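Local coordinates for protein dachshund homolog 1 (Homo sapiens, PDB 1L8R) that is a DNA-binding transcription factor that helps regulate organogenesis, partnering SIX1 in corepression or, with EYA3, coactivation, here as its winged-helix-like DACHbox-N domain, at residues D11-K16 against D35-H40; C29-F34 against N81-I86. All coordinates share one frame; numbering follows the deposited sequence.

Contact 1: D11-K16 against D35-H40; sequences DLRGAK and DLFLKH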
loop_
_atom_site.group_PDB
_atom_site.type_symbol
_atom_site.label_atom_id
_atom_site.label_comp_id
_atom_site.label_asym_id
_atom_site.label_seq_id
_atom_site.Cartn_x
_atom_site.Cartn_y
_atom_site.Cartn_z
ATOM N N ASP A 11 4.458 -4.692 10.670
ATOM C CA ASP A 11 3.535 -3.916 11.479
ATOM C C ASP A 11 3.330 -2.514 10.935
ATOM O O ASP A 11 4.275 -1.850 10.508
ATOM C CB ASP A 11 4.033 -3.823 12.926
ATOM C CG ASP A 11 2.983 -3.248 13.869
ATOM O OD1 ASP A 11 2.042 -3.987 14.235
ATOM O OD2 ASP A 11 3.089 -2.056 14.234
ATOM N N LEU A 12 2.077 -2.081 10.937
ATOM C CA LEU A 12 1.721 -0.747 10.494
ATOM C C LEU A 12 0.653 -0.248 11.444
ATOM O O LEU A 12 -0.480 -0.732 11.429
ATOM C CB LEU A 12 1.174 -0.753 9.063
ATOM C CG LEU A 12 0.798 0.643 8.548
ATOM C CD1 LEU A 12 2.006 1.567 8.660
ATOM C CD2 LEU A 12 0.327 0.564 7.102
ATOM N N ARG A 13 1.025 0.708 12.289
ATOM C CA ARG A 13 0.089 1.277 13.246
ATOM C C ARG A 13 -0.628 0.184 14.047
ATOM O O ARG A 13 -1.837 0.241 14.249
ATOM C CB ARG A 13 -0.935 2.149 12.510
ATOM C CG ARG A 13 -0.320 3.232 11.630
ATOM C CD ARG A 13 -1.396 4.020 10.879
ATOM N NE ARG A 13 -2.253 4.796 11.774
ATOM C CZ ARG A 13 -1.928 5.975 12.298
ATOM N NH1 ARG A 13 -0.759 6.536 12.020
ATOM N NH2 ARG A 13 -2.775 6.596 13.108
ATOM N N GLY A 14 0.124 -0.823 14.480
ATOM C CA GLY A 14 -0.457 -1.893 15.275
ATOM C C GLY A 14 -1.123 -3.021 14.513
ATOM O O GLY A 14 -1.600 -3.985 15.111
ATOM N N ALA A 15 -1.164 -2.913 13.190
ATOM C CA ALA A 15 -1.779 -3.951 12.382
ATOM C C ALA A 15 -0.730 -4.637 11.521
ATOM O O ALA A 15 0.393 -4.147 11.379
ATOM C CB ALA A 15 -2.869 -3.354 11.501
ATOM N N LYS A 16 -1.100 -5.785 10.969
ATOM C CA LYS A 16 -0.211 -6.543 10.102
ATOM C C LYS A 16 -0.610 -6.265 8.658
ATOM O O LYS A 16 -1.789 -6.332 8.309
ATOM C CB LYS A 16 -0.336 -8.039 10.398
ATOM C CG LYS A 16 0.421 -8.494 11.637
ATOM C CD LYS A 16 1.914 -8.575 11.360
ATOM C CE LYS A 16 2.708 -8.913 12.615
ATOM N NZ LYS A 16 2.683 -7.800 13.603
ATOM N N ASP A 35 -7.718 0.337 3.537
ATOM C CA ASP A 35 -8.884 -0.308 4.142
ATOM C C ASP A 35 -8.803 -0.358 5.659
ATOM O O ASP A 35 -9.825 -0.302 6.344
ATOM C CB ASP A 35 -9.059 -1.745 3.637
ATOM C CG ASP A 35 -9.241 -1.824 2.143
ATOM O OD1 ASP A 35 -9.825 -0.887 1.555
ATOM O OD2 ASP A 35 -8.812 -2.840 1.562
ATOM N N LEU A 36 -7.588 -0.472 6.180
ATOM C CA LEU A 36 -7.387 -0.559 7.621
ATOM C C LEU A 36 -7.429 0.763 8.369
ATOM O O LEU A 36 -7.919 0.820 9.501
ATOM C CB LEU A 36 -6.048 -1.237 7.928
ATOM C CG LEU A 36 -5.900 -2.735 7.660
ATOM C CD1 LEU A 36 -4.436 -3.129 7.800
ATOM C CD2 LEU A 36 -6.768 -3.525 8.636
ATOM N N PHE A 37 -6.936 1.830 7.746
ATOM C CA PHE A 37 -6.870 3.111 8.438
ATOM C C PHE A 37 -7.549 4.342 7.844
ATOM O O PHE A 37 -7.725 5.339 8.545
ATOM C CB PHE A 37 -5.400 3.434 8.704
ATOM C CG PHE A 37 -4.663 2.339 9.413
ATOM C CD1 PHE A 37 -4.965 2.023 10.735
ATOM C CD2 PHE A 37 -3.682 1.604 8.756
ATOM C CE1 PHE A 37 -4.300 0.987 11.392
ATOM C CE2 PHE A 37 -3.012 0.567 9.402
ATOM C CZ PHE A 37 -3.323 0.258 10.725
ATOM N N LEU A 38 -7.926 4.296 6.572
ATOM C CA LEU A 38 -8.552 5.456 5.944
ATOM C C LEU A 38 -9.888 5.144 5.283
ATOM O O LEU A 38 -10.429 5.969 4.554
ATOM C CB LEU A 38 -7.601 6.057 4.906
ATOM C CG LEU A 38 -6.255 6.598 5.406
ATOM C CD1 LEU A 38 -5.369 6.938 4.216
ATOM C CD2 LEU A 38 -6.478 7.826 6.281
ATOM N N LYS A 39 -10.416 3.955 5.551
ATOM C CA LYS A 39 -11.687 3.515 4.980
ATOM C C LYS A 39 -12.772 4.593 5.017
ATOM O O LYS A 39 -13.471 4.816 4.028
ATOM C CB LYS A 39 -12.173 2.261 5.706
ATOM N N HIS A 40 -12.910 5.258 6.158
ATOM C CA HIS A 40 -13.922 6.297 6.308
ATOM C C HIS A 40 -13.312 7.692 6.373
ATOM O O HIS A 40 -13.881 8.651 5.851
ATOM C CB HIS A 40 -14.751 6.034 7.559
#
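A beta hairpin packs its turn against the last turn of helix 30-37 through Phe37, a surface contact in the DACHbox-N domain, whose DNA-binding motif resembles that of winged-helix proteins. Leu12 to Ala15 form a type I' beta turn, closed by paired backbone bonds between Leu12 and Ala15. Gly14 suits its place because a side chain there would jam against the carbonyl oxygen of Arg13. Asp11 completes an Asx motif, its OD2 accepting from Gly14 N at 3.2 Å, 33° out of the carboxylate plane.

Phe37 meets the hairpin with the far end of its ring: CZ lies 3.7 Å from Ala15 CB and, obliquely to the ring, 3.1 Å from Leu12 O, the acceptor of Ala15 N. Leu12 CG lies 3.9 Å from CE2. Leu36 adds CD1 beside the small Ala15 methyl. The long aliphatic stem of Arg13 suits an aromatic neighbour, and its bend at chi3 (66°) lets the guanidinium turn off to Glu92, which pairs with NH1. A leucine in place of Phe37 would probably leave the Arg13 stem without the flat surface on which it lies. One ring face carries Leu36 CB near the rim; over the centre of the opposite face sits Arg13 CD, 3.9 Å from the ring centroid.

Contact 2: C29-F34 against N81-I86; sequences CLPQAF and NRCKLI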
loop_
_atom_site.group_PDB
_atom_site.type_symbol
_atom_site.label_atom_id
_atom_site.label_comp_id
_atom_site.label_asym_id
_atom_site.label_seq_id
_atom_site.Cartn_x
_atom_site.Cartn_y
_atom_site.Cartn_z
ATOM N N CYS A 29 1.465 -2.749 1.101
ATOM C CA CYS A 29 0.305 -2.756 0.221
ATOM C C CYS A 29 -0.605 -1.561 0.516
ATOM O O CYS A 29 -1.237 -1.496 1.570
ATOM C CB CYS A 29 -0.442 -4.067 0.409
ATOM S SG CYS A 29 -1.954 -4.175 -0.515
ATOM N N LEU A 30 -0.660 -0.617 -0.415
ATOM C CA LEU A 30 -1.466 0.591 -0.237
ATOM C C LEU A 30 -2.964 0.360 -0.021
ATOM O O LEU A 30 -3.541 0.890 0.936
ATOM C CB LEU A 30 -1.253 1.546 -1.413
ATOM C CG LEU A 30 -2.068 2.848 -1.387
ATOM C CD1 LEU A 30 -1.808 3.597 -0.087
ATOM C CD2 LEU A 30 -1.691 3.701 -2.592
ATOM N N PRO A 31 -3.620 -0.421 -0.897
ATOM C CA PRO A 31 -5.057 -0.659 -0.710
ATOM C C PRO A 31 -5.373 -1.287 0.640
ATOM O O PRO A 31 -6.397 -0.973 1.257
ATOM C CB PRO A 31 -5.414 -1.582 -1.872
ATOM C CG PRO A 31 -4.449 -1.177 -2.930
ATOM C CD PRO A 31 -3.155 -1.024 -2.162
ATOM N N GLN A 32 -4.498 -2.178 1.098
ATOM C CA GLN A 32 -4.698 -2.841 2.381
ATOM C C GLN A 32 -4.595 -1.833 3.518
ATOM O O GLN A 32 -5.444 -1.818 4.412
ATOM C CB GLN A 32 -3.671 -3.959 2.579
ATOM C CG GLN A 32 -3.789 -4.689 3.912
ATOM C CD GLN A 32 -2.835 -5.865 4.009
ATOM O OE1 GLN A 32 -1.689 -5.778 3.571
ATOM N NE2 GLN A 32 -3.298 -6.962 4.597
ATOM N N ALA A 33 -3.563 -0.991 3.484
ATOM C CA ALA A 33 -3.374 0.026 4.518
ATOM C C ALA A 33 -4.555 0.990 4.492
ATOM O O ALA A 33 -5.019 1.452 5.535
ATOM C CB ALA A 33 -2.062 0.782 4.292
ATOM N N PHE A 34 -5.031 1.297 3.290
ATOM C CA PHE A 34 -6.174 2.183 3.117
ATOM C C PHE A 34 -7.401 1.599 3.824
ATOM O O PHE A 34 -8.037 2.278 4.631
ATOM C CB PHE A 34 -6.476 2.363 1.627
ATOM C CG PHE A 34 -7.796 3.030 1.349
ATOM C CD1 PHE A 34 -7.956 4.395 1.539
ATOM C CD2 PHE A 34 -8.883 2.283 0.910
ATOM C CE1 PHE A 34 -9.184 5.012 1.295
ATOM C CE2 PHE A 34 -10.113 2.889 0.665
ATOM C CZ PHE A 34 -10.262 4.255 0.858
ATOM N N ASN A 81 -6.838 -6.702 -10.064
ATOM C CA ASN A 81 -5.752 -7.105 -10.946
ATOM C C ASN A 81 -4.588 -6.130 -10.959
ATOM O O ASN A 81 -3.585 -6.371 -11.628
ATOM C CB ASN A 81 -6.278 -7.295 -12.369
ATOM C CG ASN A 81 -7.239 -8.454 -12.474
ATOM O OD1 ASN A 81 -6.897 -9.586 -12.125
ATOM N ND2 ASN A 81 -8.450 -8.185 -12.951
ATOM N N ARG A 82 -4.727 -5.028 -10.225
ATOM C CA ARG A 82 -3.675 -4.014 -10.138
ATOM C C ARG A 82 -3.496 -3.600 -8.679
ATOM O O ARG A 82 -4.463 -3.568 -7.916
ATOM C CB ARG A 82 -4.041 -2.764 -10.947
ATOM C CG ARG A 82 -4.429 -3.006 -12.392
ATOM C CD ARG A 82 -4.710 -1.680 -13.091
ATOM N NE ARG A 82 -5.699 -0.869 -12.379
ATOM C CZ ARG A 82 -6.979 -1.201 -12.222
ATOM N NH1 ARG A 82 -7.446 -2.335 -12.729
ATOM N NH2 ARG A 82 -7.796 -0.398 -11.552
ATOM N N CYS A 83 -2.263 -3.280 -8.290
ATOM C CA CYS A 83 -2.005 -2.860 -6.918
ATOM C C CYS A 83 -0.760 -2.004 -6.822
ATOM O O CYS A 83 0.196 -2.202 -7.564
ATOM C CB CYS A 83 -1.838 -4.072 -6.001
ATOM S SG CYS A 83 -1.882 -3.631 -4.246
ATOM N N LYS A 84 -0.779 -1.048 -5.899
ATOM C CA LYS A 84 0.360 -0.168 -5.690
ATOM C C LYS A 84 0.925 -0.309 -4.288
ATOM O O LYS A 84 0.223 -0.715 -3.357
ATOM C CB LYS A 84 -0.033 1.278 -5.979
ATOM C CG LYS A 84 -0.197 1.530 -7.475
ATOM C CD LYS A 84 -0.767 2.895 -7.772
ATOM C CE LYS A 84 -0.865 3.114 -9.272
ATOM N NZ LYS A 84 -1.605 4.373 -9.599
ATOM N N LEU A 85 2.208 0.021 -4.159
ATOM C CA LEU A 85 2.931 -0.085 -2.901
ATOM C C LEU A 85 3.609 1.236 -2.548
ATOM O O LEU A 85 4.103 1.939 -3.424
ATOM C CB LEU A 85 4.030 -1.147 -3.031
ATOM C CG LEU A 85 3.705 -2.556 -3.533
ATOM C CD1 LEU A 85 5.004 -3.348 -3.679
ATOM C CD2 LEU A 85 2.752 -3.260 -2.565
ATOM N N ILE A 86 3.634 1.585 -1.265
ATOM C CA ILE A 86 4.348 2.791 -0.850
ATOM C C ILE A 86 5.023 2.521 0.490
ATOM O O ILE A 86 4.622 1.617 1.212
ATOM C CB ILE A 86 3.442 4.056 -0.742
ATOM C CG1 ILE A 86 2.320 3.848 0.270
ATOM C CG2 ILE A 86 2.919 4.436 -2.131
ATOM C CD1 ILE A 86 1.599 5.157 0.617
#
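Leu30 N donates to Lys84 O at 3.1 Å, with an N-H...O angle of 157°, the one hydrogen bond that crosses between these segments. The donor is tilted 18° from the carbonyl plane. Pro31 follows, and its CD lies 3.6 Å from Cys83 SG; a proline fits here, in the first turn of the helix, where its missing N-H costs no helical bond. Cys83 SG also meets Cys29 SG at 3.8 Å, a van der Waals approach of two sulfurs that are not disulfide-bonded. On the other flank, Leu30 CD1 touches Ile86 CD1 at 3.8 Å, the two branched chains crossing at a slant. CG of Leu30 stands anti to the backbone N (chi1 178°), which carries its methyls out to that meeting.

These contacts lie where the antiparallel sheet of the winged-helix-like domain hands over to helix 30-37. Cys29 forms a non-hydrogen-bonded antiparallel pair with Leu85, whose CD2 comes within 3.7 Å of Cys29 CA, and it is also the N-cap: its SG accepts a weak bond from Gln32 N at 3.6 Å. Further out, Tyr49 and Leu52 of helix 45-54 pack on Leu30, Phe91 of helix 88-99 on Ile86, and Leu70 of helix 64-73 on Cys83. Backbone bonds to Ile28 and Val60 tie strand 84-87 to its neighbours on both sides.

Contacts 1 and 2 lie at successive levels of helix 30-37: contact 2 joins its N-terminal end to strand 84-87 in the core, the contact's centre about 3 Å from the centre of the chain, and contact 1 sets its C-terminal end against the hairpin turn at the surface, with its centre about 10 Å from the centre of the chain. The centres of the two contacts are about 12 Å apart. They meet directly where Leu12 CD2 packs at 3.7 Å on Ala33 CB, so the hairpin rests on the middle of the helix as well as its end. Both reach the same antiparallel sheet, and helix 88-99 touches both, through Tyr95 on Phe37 and Phe91 on Ala33 and Ile86.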